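Local structure of Non-sulfated chondroitin lyase E66 (Autographa californica nucleopolyhedrovirus, 3VSN) at residues A[492-496]-A[497-501]; A[542-546]-A[547-551]. The protein degrades non-sulfated chondroitin as a polysaccharide lyase of the baculovirus occlusion-derived virus envelope and is essential for oral infectivity. One frame throughout, in Å; residues are numbered along the deposited sequence.

Contacts 1 and 2 are two worked examples of one problem, how a short helix in a beta-rich region stops and hands its chain on to a strand. Their centres lie 29 Å apart and their nearest atoms about 15 Å apart, so they do not touch. Along the chain they come in series: helix 490-496 turns through 497-501 toward strand 504-506, and later helix 542-546 turns through 547-549 into strand 550-558. Both strands belong to the same seven-stranded antiparallel sheet, with strand 509-513 between them. The two turns are therefore structural connections of this sheet, away from the catalytic residues.

Contact 1 (A[492-496]-A[497-501]); sequences AQRIN and NNNSS
Helix 490-496 ends where Asn497 leaves helical backbone angles, its N weakly hydrogen-bonded to Gln493 O and, at 3.0 Å, to Arg494 O, after which Asn498 and Asn499, both with positive phi, curl the chain back beside the last turn. This is a helix C-terminus closed by a tight asparagine-rich turn: Arg494 O also takes a weak bond from Ser500 N, so one carbonyl collects backbone donors from both ends of the turn. The Arg494 side chain then spans the returning chain. CG stands anti to the backbone N (chi1 -179°) and the chain stays extended as far as NE, which carries the guanidinium past Ser500 to Asn499 and Ser501. NE donates to Asn499 OD1 at 3.0 Å, a bent bond that reaches the oxygen from above its carbonyl plane; guanidinium and amide planes are nearly perpendicular, 83° apart. Asn499 O sits over one face of the guanidinium, 3.4 Å above its plane and toward the rim. Asn499 OD1 also lies 3.5 Å from Ile495 CD1, the two side chains side by side and pointing the same way. Within the turn, Asn497 ND2 donates to Ser500 O at 3.2 Å, from above that carbonyl's plane, linking the two ends of 497-500. Where the chain is exposed, a water accepts from Asn498 N and lies within hydrogen-bonding distance of Ile495 O and Asn498 OD1. The Gln493 amide is held outside the turn, OE1 by Thr505 N of the following strand and NE2 by Leu488 O. At the far end of the arginine, Arg494 NH1 bonds to Leu524 O and also donates to Ser501 OG at 2.8 Å, with the hydroxyl in the guanidinium plane.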
loop_
_atom_site.group_PDB
_atom_site.type_symbol
_atom_site.label_atom_id
_atom_site.label_comp_id
_atom_site.label_asym_id
_atom_site.label_seq_id
_atom_site.Cartn_x
_atom_site.Cartn_y
_atom_site.Cartn_z
ATOM N N ALA A 492 13.709 30.870 0.440
ATOM C CA ALA A 492 14.635 31.345 1.470
ATOM C C ALA A 492 15.883 30.463 1.560
ATOM O O ALA A 492 16.995 30.973 1.698
ATOM C CB ALA A 492 13.940 31.439 2.824
ATOM N N GLN A 493 15.695 29.147 1.472
ATOM C CA GLN A 493 16.818 28.203 1.449
ATOM C C GLN A 493 17.728 28.465 0.251
ATOM O O GLN A 493 18.949 28.484 0.390
ATOM C CB GLN A 493 16.326 26.753 1.413
ATOM C CG GLN A 493 15.743 26.243 2.725
ATOM C CD GLN A 493 15.484 24.748 2.693
ATOM O OE1 GLN A 493 16.380 23.959 2.387
ATOM N NE2 GLN A 493 14.252 24.349 3.000
ATOM N N ARG A 494 17.124 28.674 -0.919
ATOM C CA ARG A 494 17.870 28.995 -2.135
ATOM C C ARG A 494 18.740 30.245 -1.949
ATOM O O ARG A 494 19.951 30.200 -2.188
ATOM C CB ARG A 494 16.916 29.176 -3.324
ATOM C CG ARG A 494 17.606 29.484 -4.649
ATOM C CD ARG A 494 16.598 29.959 -5.688
ATOM N NE ARG A 494 17.193 30.148 -7.015
ATOM C CZ ARG A 494 17.373 29.176 -7.907
ATOM N NH1 ARG A 494 17.013 27.927 -7.624
ATOM N NH2 ARG A 494 17.917 29.448 -9.087
ATOM N N ILE A 495 18.121 31.342 -1.512
ATOM C CA ILE A 495 18.831 32.618 -1.334
ATOM C C ILE A 495 19.954 32.502 -0.295
ATOM O O ILE A 495 21.046 33.046 -0.495
ATOM C CB ILE A 495 17.871 33.782 -0.988
ATOM C CG1 ILE A 495 16.790 33.955 -2.071
ATOM C CG2 ILE A 495 18.636 35.085 -0.770
ATOM C CD1 ILE A 495 17.308 34.186 -3.472
ATOM N N ASN A 496 19.685 31.774 0.791
ATOM C CA ASN A 496 20.692 31.509 1.820
ATOM C C ASN A 496 21.867 30.696 1.288
ATOM O O ASN A 496 22.982 30.799 1.798
ATOM C CB ASN A 496 20.068 30.801 3.026
ATOM C CG ASN A 496 19.343 31.756 3.950
ATOM O OD1 ASN A 496 19.507 32.970 3.855
ATOM N ND2 ASN A 496 18.543 31.211 4.857
ATOM N N ASN A 497 21.611 29.891 0.258
ATOM C CA ASN A 497 22.647 29.077 -0.382
ATOM C C ASN A 497 23.222 29.726 -1.648
ATOM O O ASN A 497 23.395 29.065 -2.677
ATOM C CB ASN A 497 22.109 27.669 -0.684
ATOM C CG ASN A 497 23.202 26.702 -1.117
ATOM O OD1 ASN A 497 24.342 26.786 -0.659
ATOM N ND2 ASN A 497 22.855 25.780 -2.009
ATOM N N ASN A 498 23.517 31.024 -1.564
ATOM C CA ASN A 498 24.087 31.783 -2.687
ATOM C C ASN A 498 23.224 31.737 -3.957
ATOM O O ASN A 498 23.740 31.712 -5.072
ATOM C CB ASN A 498 25.527 31.328 -2.973
ATOM C CG ASN A 498 26.412 31.392 -1.739
ATOM O OD1 ASN A 498 26.489 32.421 -1.066
ATOM N ND2 ASN A 498 27.077 30.284 -1.430
ATOM N N ASN A 499 21.906 31.735 -3.764
ATOM C CA ASN A 499 20.927 31.640 -4.852
ATOM C C ASN A 499 21.001 30.312 -5.624
ATOM O O ASN A 499 20.916 30.282 -6.852
ATOM C CB ASN A 499 21.018 32.851 -5.798
ATOM C CG ASN A 499 19.747 33.063 -6.599
ATOM O OD1 ASN A 499 18.672 32.583 -6.226
ATOM N ND2 ASN A 499 19.863 33.787 -7.704
ATOM N N SER A 500 21.162 29.216 -4.885
ATOM C CA SER A 500 21.180 27.878 -5.470
ATOM C C SER A 500 20.228 26.971 -4.709
ATOM O O SER A 500 20.216 26.974 -3.475
ATOM C CB SER A 500 22.595 27.294 -5.432
ATOM O OG SER A 500 22.579 25.925 -5.793
ATOM N N SER A 501 19.434 26.194 -5.439
ATOM C CA SER A 501 18.494 25.269 -4.802
ATOM C C SER A 501 19.100 23.899 -4.483
ATOM O O SER A 501 18.407 23.030 -3.944
ATOM C CB SER A 501 17.215 25.122 -5.631
ATOM O OG SER A 501 16.369 26.249 -5.448
HETATM O O HOH W 1 23.793 33.386 0.256
#

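Contact 2 (A[542-546]-A[547-551])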
loop_
_atom_site.group_PDB
_atom_site.type_symbol
_atom_site.label_atom_id
_atom_site.label_comp_id
_atom_site.label_asym_id
_atom_site.label_seq_id
_atom_site.Cartn_x
_atom_site.Cartn_y
_atom_site.Cartn_z
ATOM N N PHE A 542 8.721 22.902 -23.876
ATOM C CA PHE A 542 7.646 22.270 -24.641
ATOM C C PHE A 542 8.154 21.752 -25.990
ATOM O O PHE A 542 7.673 20.729 -26.471
ATOM C CB PHE A 542 6.399 23.166 -24.786
ATOM C CG PHE A 542 6.633 24.458 -25.532
ATOM C CD1 PHE A 542 6.576 24.503 -26.926
ATOM C CD2 PHE A 542 6.863 25.643 -24.837
ATOM C CE1 PHE A 542 6.777 25.700 -27.611
ATOM C CE2 PHE A 542 7.066 26.841 -25.516
ATOM C CZ PHE A 542 7.022 26.869 -26.903
ATOM N N GLN A 543 9.146 22.432 -26.569
ATOM C CA GLN A 543 9.747 21.989 -27.840
ATOM C C GLN A 543 10.348 20.585 -27.749
ATOM O O GLN A 543 10.139 19.758 -28.642
ATOM C CB GLN A 543 10.813 22.974 -28.345
ATOM C CG GLN A 543 10.278 24.329 -28.790
ATOM C CD GLN A 543 10.248 25.348 -27.667
ATOM O OE1 GLN A 543 10.212 24.996 -26.487
ATOM N NE2 GLN A 543 10.262 26.628 -28.034
ATOM N N THR A 544 11.102 20.325 -26.679
ATOM C CA THR A 544 11.734 19.007 -26.503
ATOM C C THR A 544 10.710 17.942 -26.104
ATOM O O THR A 544 10.865 16.771 -26.449
ATOM C CB THR A 544 12.909 19.023 -25.495
ATOM O OG1 THR A 544 12.460 19.525 -24.230
ATOM C CG2 THR A 544 14.068 19.886 -26.019
ATOM N N MET A 545 9.669 18.349 -25.383
ATOM C CA MET A 545 8.562 17.444 -25.074
ATOM C C MET A 545 7.829 17.024 -26.346
ATOM O O MET A 545 7.416 15.874 -26.476
ATOM C CB MET A 545 7.589 18.073 -24.075
ATOM C CG MET A 545 8.194 18.283 -22.692
ATOM S SD MET A 545 7.129 19.278 -21.639
ATOM C CE MET A 545 5.979 18.039 -21.049
ATOM N N TYR A 546 7.693 17.948 -27.296
ATOM C CA TYR A 546 7.031 17.619 -28.564
ATOM C C TYR A 546 7.813 16.598 -29.384
ATOM O O TYR A 546 7.222 15.813 -30.121
ATOM C CB TYR A 546 6.749 18.871 -29.403
ATOM C CG TYR A 546 5.739 19.819 -28.800
ATOM C CD1 TYR A 546 4.888 19.414 -27.765
ATOM C CD2 TYR A 546 5.615 21.120 -29.283
ATOM C CE1 TYR A 546 3.964 20.288 -27.214
ATOM C CE2 TYR A 546 4.692 21.997 -28.740
ATOM C CZ TYR A 546 3.872 21.578 -27.710
ATOM O OH TYR A 546 2.956 22.452 -27.176
ATOM N N THR A 547 9.134 16.606 -29.242
ATOM C CA THR A 547 9.999 15.660 -29.959
ATOM C C THR A 547 10.345 14.414 -29.125
ATOM O O THR A 547 11.149 13.573 -29.545
ATOM C CB THR A 547 11.287 16.348 -30.451
ATOM O OG1 THR A 547 11.967 16.939 -29.336
ATOM C CG2 THR A 547 10.951 17.437 -31.471
ATOM N N ALA A 548 9.714 14.299 -27.955
ATOM C CA ALA A 548 9.974 13.214 -27.001
ATOM C C ALA A 548 11.465 13.071 -26.694
ATOM O O ALA A 548 12.018 11.970 -26.730
ATOM C CB ALA A 548 9.367 11.891 -27.482
ATOM N N THR A 549 12.107 14.205 -26.412
ATOM C CA THR A 549 13.536 14.235 -26.100
ATOM C C THR A 549 13.855 14.980 -24.802
ATOM O O THR A 549 15.024 15.180 -24.483
ATOM C CB THR A 549 14.375 14.856 -27.244
ATOM O OG1 THR A 549 13.875 16.164 -27.560
ATOM C CG2 THR A 549 14.356 13.975 -28.498
ATOM N N ALA A 550 12.830 15.392 -24.056
ATOM C CA ALA A 550 13.047 16.113 -22.802
ATOM C C ALA A 550 13.632 15.190 -21.737
ATOM O O ALA A 550 13.369 13.989 -21.737
ATOM C CB ALA A 550 11.753 16.755 -22.312
ATOM N N SER A 551 14.440 15.756 -20.843
ATOM C CA SER A 551 15.081 14.980 -19.781
ATOM C C SER A 551 15.211 15.768 -18.474
ATOM O O SER A 551 15.239 16.998 -18.474
ATOM C CB SER A 551 16.452 14.463 -20.238
ATOM O OG SER A 551 17.231 15.495 -20.823
#
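Thr544 O is the focus of the turn, receiving a nearly straight hydrogen bond from Thr549 N at 2.9 Å. With Ala548 N donating to Met545 O at 3.2 Å, this makes a Schellman motif, and Ala548, with positive phi, is its C-prime residue. The second bond meets Met545 O from well above its carbonyl plane, whereas the first is tilted from its own by 23°. Thr547 N adds weak bonds to Gln543 O and Thr544 O.

Around this backbone cap, three threonines cluster. Thr547 OG1 and Thr549 OG1 share a hydrogen bond of 2.7 Å, and each hydroxyl also lies close to Thr544 O; the side chains of Thr544 and Thr549 cross at about a right angle. In Thr544, a chi1 of 57° puts OG1 over the methyl of Ala550, 3.4 Å from CB, and the hydroxyl bonds to Ser541 OG just before the helix. Met545 CG packs on the same methyl at 3.9 Å.

Farther out, Tyr546 OH bonds to Leu467 N. Met545 and Ala550 both rest on Ile540 of strand 533-540, while Thr549 and Ala550 form a classic beta bulge opposite Ile460, where the chain enters strand 550-558 antiparallel to strand 452-461.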